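Side-chain contacts in capsid (Human calicivirus NLV/Boxer/2001/US, PDB 4RDL), which forms the norovirus capsid and, through the protruding domain present here, binds the Lewis y histo-blood group glycan: residues 58-63 and 201-206; 97-102 and 193-198. One frame throughout, in Å; residues are numbered along the deposited sequence.

Interaction 1 (58-63 and 201-206)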
loop_
_atom_site.group_PDB
_atom_site.type_symbol
_atom_site.label_atom_id
_atom_site.label_comp_id
_atom_site.label_asym_id
_atom_site.label_seq_id
_atom_site.Cartn_x
_atom_site.Cartn_y
_atom_site.Cartn_z
ATOM N N GLN A 58 13.396 -11.047 -9.622
ATOM C CA GLN A 58 12.798 -10.841 -10.944
ATOM C C GLN A 58 11.277 -10.844 -10.850
ATOM O O GLN A 58 10.669 -11.882 -10.564
ATOM C CB GLN A 58 13.246 -11.932 -11.921
ATOM C CG GLN A 58 14.746 -12.027 -12.129
ATOM C CD GLN A 58 15.138 -13.224 -12.985
ATOM O OE1 GLN A 58 15.753 -14.179 -12.500
ATOM N NE2 GLN A 58 14.784 -13.176 -14.266
ATOM N N LEU A 59 10.666 -9.684 -11.074
ATOM C CA LEU A 59 9.214 -9.562 -11.026
ATOM C C LEU A 59 8.546 -10.375 -12.125
ATOM O O LEU A 59 9.057 -10.455 -13.245
ATOM C CB LEU A 59 8.794 -8.092 -11.153
ATOM C CG LEU A 59 9.188 -7.202 -9.971
ATOM C CD1 LEU A 59 9.074 -5.735 -10.337
ATOM C CD2 LEU A 59 8.341 -7.533 -8.749
ATOM N N GLN A 60 7.385 -10.944 -11.805
ATOM C CA GLN A 60 6.619 -11.725 -12.774
ATOM C C GLN A 60 5.160 -11.292 -12.826
ATOM O O GLN A 60 4.674 -10.619 -11.920
ATOM C CB GLN A 60 6.697 -13.208 -12.432
ATOM C CG GLN A 60 8.108 -13.764 -12.451
ATOM C CD GLN A 60 8.129 -15.227 -12.115
ATOM O OE1 GLN A 60 7.192 -15.736 -11.512
ATOM N NE2 GLN A 60 9.199 -15.917 -12.503
ATOM N N GLY A 61 4.465 -11.695 -13.886
ATOM C CA GLY A 61 3.052 -11.395 -14.031
ATOM C C GLY A 61 2.786 -9.906 -14.045
ATOM O O GLY A 61 3.430 -9.161 -14.785
ATOM N N THR A 62 1.835 -9.473 -13.223
ATOM C CA THR A 62 1.515 -8.055 -13.103
ATOM C C THR A 62 2.103 -7.459 -11.823
ATOM O O THR A 62 1.709 -6.383 -11.370
ATOM C CB THR A 62 -0.006 -7.830 -13.136
ATOM O OG1 THR A 62 -0.626 -8.627 -12.116
ATOM C CG2 THR A 62 -0.562 -8.240 -14.492
ATOM N N THR A 63 3.068 -8.156 -11.240
ATOM C CA THR A 63 3.603 -7.741 -9.951
ATOM C C THR A 63 4.537 -6.545 -10.049
ATOM O O THR A 63 5.398 -6.476 -10.929
ATOM C CB THR A 63 4.324 -8.910 -9.249
ATOM O OG1 THR A 63 3.411 -10.005 -9.141
ATOM C CG2 THR A 63 4.792 -8.508 -7.852
ATOM N N LEU A 201 2.667 -14.366 -18.418
ATOM C CA LEU A 201 1.948 -14.840 -17.246
ATOM C C LEU A 201 2.930 -15.499 -16.288
ATOM O O LEU A 201 3.791 -16.282 -16.698
ATOM C CB LEU A 201 0.872 -15.853 -17.630
ATOM C CG LEU A 201 -0.430 -15.366 -18.257
ATOM C CD1 LEU A 201 -1.196 -16.550 -18.829
ATOM C CD2 LEU A 201 -1.272 -14.616 -17.230
ATOM N N ALA A 202 2.808 -15.179 -15.008
ATOM C CA ALA A 202 3.537 -15.914 -13.995
ATOM C C ALA A 202 2.998 -17.345 -14.027
ATOM O O ALA A 202 1.800 -17.550 -14.194
ATOM C CB ALA A 202 3.331 -15.275 -12.642
ATOM N N PRO A 203 3.882 -18.343 -13.888
ATOM C CA PRO A 203 3.458 -19.737 -14.063
ATOM C C PRO A 203 2.634 -20.298 -12.905
ATOM O O PRO A 203 2.650 -19.748 -11.801
ATOM C CB PRO A 203 4.791 -20.489 -14.161
ATOM C CG PRO A 203 5.739 -19.665 -13.364
ATOM C CD PRO A 203 5.322 -18.230 -13.602
ATOM N N PRO A 204 1.910 -21.396 -13.152
ATOM C CA PRO A 204 1.220 -22.110 -12.073
ATOM C C PRO A 204 2.238 -22.684 -11.091
ATOM O O PRO A 204 3.366 -22.976 -11.495
ATOM C CB PRO A 204 0.507 -23.258 -12.806
ATOM C CG PRO A 204 0.568 -22.912 -14.254
ATOM C CD PRO A 204 1.802 -22.104 -14.436
ATOM N N ILE A 205 1.853 -22.836 -9.827
ATOM C CA ILE A 205 2.741 -23.435 -8.829
ATOM C C ILE A 205 2.212 -24.766 -8.311
ATOM O O ILE A 205 1.034 -24.895 -7.982
ATOM C CB ILE A 205 2.968 -22.508 -7.615
ATOM C CG1 ILE A 205 3.428 -21.120 -8.073
ATOM C CG2 ILE A 205 3.974 -23.145 -6.654
ATOM C CD1 ILE A 205 3.455 -20.091 -6.964
ATOM N N TYR A 206 3.108 -25.747 -8.234
ATOM C CA TYR A 206 2.801 -27.071 -7.692
ATOM C C TYR A 206 3.747 -27.401 -6.549
ATOM O O TYR A 206 4.928 -27.047 -6.595
ATOM C CB TYR A 206 2.938 -28.138 -8.776
ATOM C CG TYR A 206 2.083 -27.874 -9.986
ATOM C CD1 TYR A 206 0.732 -28.197 -9.990
ATOM C CD2 TYR A 206 2.622 -27.293 -11.124
ATOM C CE1 TYR A 206 -0.054 -27.950 -11.096
ATOM C CE2 TYR A 206 1.844 -27.042 -12.229
ATOM C CZ TYR A 206 0.508 -27.371 -12.212
ATOM O OH TYR A 206 -0.267 -27.122 -13.318
#
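Gln60 and Pro203 cross at about a right angle. The glutamine side chain ends beside the proline ring, where OE1 lies 3.8 Å from CD of Pro203. This is packing of an amide oxygen on a ring carbon. CG of Gln60 stands anti to its own carbonyl carbon (chi1 -61°), and the chain beyond is extended, which carries the amide over to the proline. Ala202, the residue before Pro203, also packs against the glutamine. Its methyl points at the 58-63 loop and lies 4.0 Å from CB of Gln60. OE1 of Gln60 passes the same methyl at a similar distance. Beside it the backbones come close: CA of Gly61 is 3.9 Å from N of Ala202. Gly61 is the second residue of a type II' beta turn from Gln60 to Thr63, closed by a hydrogen bond from Thr63 N to Gln60 O at 3.0 Å. Its positive phi (60°) suits a glycine. Gln49 and Gln47 hydrogen-bond the backbone N and O of Ala202, and Arg52 is hydrogen-bonded to the O of Pro203. The arrangement is a loop-to-loop contact, consistent with the place where the norovirus P domain chain runs out to the P2 subdomain and returns to P1.

Interaction 2 (97-102 and 193-198)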
loop_
_atom_site.group_PDB
_atom_site.type_symbol
_atom_site.label_atom_id
_atom_site.label_comp_id
_atom_site.label_asym_id
_atom_site.label_seq_id
_atom_site.Cartn_x
_atom_site.Cartn_y
_atom_site.Cartn_z
ATOM N N HIS A 97 2.143 -1.101 -22.250
ATOM C CA HIS A 97 2.622 -1.721 -23.466
ATOM C C HIS A 97 1.808 -2.974 -23.710
ATOM O O HIS A 97 2.127 -4.049 -23.201
ATOM C CB HIS A 97 4.117 -2.018 -23.364
ATOM C CG HIS A 97 4.966 -0.787 -23.306
ATOM N ND1 HIS A 97 6.258 -0.792 -22.828
ATOM C CD2 HIS A 97 4.704 0.491 -23.668
ATOM C CE1 HIS A 97 6.755 0.430 -22.897
ATOM N NE2 HIS A 97 5.832 1.229 -23.402
ATOM N N ALA A 98 0.738 -2.810 -24.488
ATOM C CA ALA A 98 -0.177 -3.906 -24.779
ATOM C C ALA A 98 0.577 -5.099 -25.348
ATOM O O ALA A 98 1.563 -4.938 -26.072
ATOM C CB ALA A 98 -1.283 -3.452 -25.743
ATOM N N PHE A 99 0.110 -6.290 -24.995
ATOM C CA PHE A 99 0.705 -7.542 -25.448
ATOM C C PHE A 99 2.110 -7.816 -24.890
ATOM O O PHE A 99 2.823 -8.653 -25.438
ATOM C CB PHE A 99 0.711 -7.615 -26.985
ATOM C CG PHE A 99 -0.645 -7.408 -27.609
ATOM C CD1 PHE A 99 -0.995 -6.181 -28.151
ATOM C CD2 PHE A 99 -1.569 -8.440 -27.648
ATOM C CE1 PHE A 99 -2.249 -5.985 -28.721
ATOM C CE2 PHE A 99 -2.818 -8.255 -28.213
ATOM C CZ PHE A 99 -3.157 -7.022 -28.753
ATOM N N ASP A 100 2.493 -7.147 -23.798
ATOM C CA ASP A 100 3.871 -7.232 -23.277
ATOM C C ASP A 100 4.044 -7.657 -21.808
ATOM O O ASP A 100 5.137 -8.066 -21.403
ATOM C CB ASP A 100 4.616 -5.921 -23.521
ATOM C CG ASP A 100 5.472 -5.967 -24.769
ATOM O OD1 ASP A 100 6.169 -4.968 -25.054
ATOM O OD2 ASP A 100 5.459 -7.012 -25.459
ATOM N N SER A 101 2.997 -7.489 -21.008
ATOM C CA SER A 101 2.840 -8.187 -19.729
ATOM C C SER A 101 1.342 -8.452 -19.668
ATOM O O SER A 101 0.612 -7.915 -20.494
ATOM C CB SER A 101 3.348 -7.363 -18.540
ATOM O OG SER A 101 2.498 -6.273 -18.237
ATOM N N PRO A 102 0.864 -9.301 -18.737
ATOM C CA PRO A 102 -0.532 -9.717 -18.935
ATOM C C PRO A 102 -1.522 -8.558 -18.862
ATOM O O PRO A 102 -2.561 -8.605 -19.516
ATOM C CB PRO A 102 -0.772 -10.700 -17.787
ATOM C CG PRO A 102 0.590 -11.195 -17.424
ATOM C CD PRO A 102 1.507 -10.030 -17.632
ATOM N N SER A 193 -8.542 -11.991 -23.550
ATOM C CA SER A 193 -9.852 -12.169 -24.172
ATOM C C SER A 193 -9.835 -13.412 -25.077
ATOM O O SER A 193 -9.250 -14.435 -24.710
ATOM C CB SER A 193 -10.243 -10.899 -24.939
ATOM O OG SER A 193 -11.526 -11.004 -25.533
ATOM N N ASN A 194 -10.461 -13.336 -26.250
ATOM C CA ASN A 194 -10.427 -14.469 -27.185
ATOM C C ASN A 194 -9.322 -14.348 -28.233
ATOM O O ASN A 194 -9.232 -15.172 -29.150
ATOM C CB ASN A 194 -11.778 -14.662 -27.883
ATOM C CG ASN A 194 -12.898 -14.997 -26.912
ATOM O OD1 ASN A 194 -12.660 -15.521 -25.823
ATOM N ND2 ASN A 194 -14.131 -14.691 -27.302
ATOM N N LEU A 195 -8.472 -13.334 -28.088
ATOM C CA LEU A 195 -7.452 -13.048 -29.100
ATOM C C LEU A 195 -6.181 -13.861 -28.902
ATOM O O LEU A 195 -5.657 -14.460 -29.844
ATOM C CB LEU A 195 -7.112 -11.555 -29.127
ATOM C CG LEU A 195 -6.002 -11.152 -30.104
ATOM C CD1 LEU A 195 -6.393 -11.475 -31.553
ATOM C CD2 LEU A 195 -5.662 -9.674 -29.955
ATOM N N THR A 196 -5.679 -13.876 -27.675
ATOM C CA THR A 196 -4.412 -14.536 -27.406
ATOM C C THR A 196 -4.280 -14.883 -25.933
ATOM O O THR A 196 -4.934 -14.281 -25.080
ATOM C CB THR A 196 -3.239 -13.630 -27.807
ATOM O OG1 THR A 196 -2.006 -14.341 -27.656
ATOM C CG2 THR A 196 -3.214 -12.378 -26.940
ATOM N N GLN A 197 -3.447 -15.867 -25.624
ATOM C CA GLN A 197 -3.067 -16.073 -24.239
ATOM C C GLN A 197 -2.107 -14.953 -23.879
ATOM O O GLN A 197 -1.133 -14.705 -24.593
ATOM C CB GLN A 197 -2.393 -17.426 -24.031
ATOM C CG GLN A 197 -2.058 -17.703 -22.573
ATOM C CD GLN A 197 -1.329 -19.015 -22.377
ATOM O OE1 GLN A 197 -1.699 -19.823 -21.524
ATOM N NE2 GLN A 197 -0.280 -19.233 -23.162
ATOM N N ALA A 198 -2.389 -14.263 -22.781
ATOM C CA ALA A 198 -1.571 -13.130 -22.389
ATOM C C ALA A 198 -0.125 -13.571 -22.251
ATOM O O ALA A 198 0.165 -14.651 -21.737
ATOM C CB ALA A 198 -2.074 -12.526 -21.091
#
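Phe99 meets Leu195 at the outer end of this contact. The two side chains cross at about a right angle. CD2 of Leu195 comes to the edge of the phenyl ring, near its plane, 3.6 Å from CE2 of Phe99. The same methyl also lies 3.8 Å from CZ of Phe99, so it faces the rim between these two carbons. CG of Leu195 is anti to its backbone N (chi1 177°), which sends the branch across to the ring. The methyl of Thr196 also lies by the ring edge, with CG2 4.3 Å from CD2 of Phe99. This end is largely exposed, and all three residues touch a crystal neighbour, so their exact setting may owe something to the lattice. The inner end is buried. There CB of Ala198 rests 3.9 Å from CA of Pro102 and 4.0 Å from CB of Pro102.

Phe99 is the third residue of a type II beta turn from His97 to Asp100. Its positive phi (68°) belongs to that position. The closing hydrogen bond, Asp100 N to His97 O, is weak. His148 forms the second shell: its ring makes an edge-to-face pair with Phe99, and its backbone is hydrogen-bonded to that of Phe99. It also touches Thr196 and Ala198, and its ND1 is hydrogen-bonded to the O of Ser101. His148 lies between strands 145-146 and 151-154 of the sheet that also holds 83-89 and 113-121. Residues 97-102 lie in the loop between those last two strands, and 193-198 belong to the long loop between strands 167-177 and 213-220.

Interactions 1 and 2 have centres 15 Å apart and share a boundary at Pro102. CD of Pro102 packs 3.5 Å from O of Gly61, and its CG lies 3.9 Å from CA of Leu201. It thus meets both segments of interaction 1. The second segments, 193-198 and 201-206, follow each other in one loop, so two successive parts of it pack against two different earlier loops. None of the glycan-binding residues belongs to either contact. Along the chain, 97-102 leads on toward strand 113-121, which carries Asp114 and His116, and 193-198 comes after strand 167-177, which carries Trp174 and Ser176.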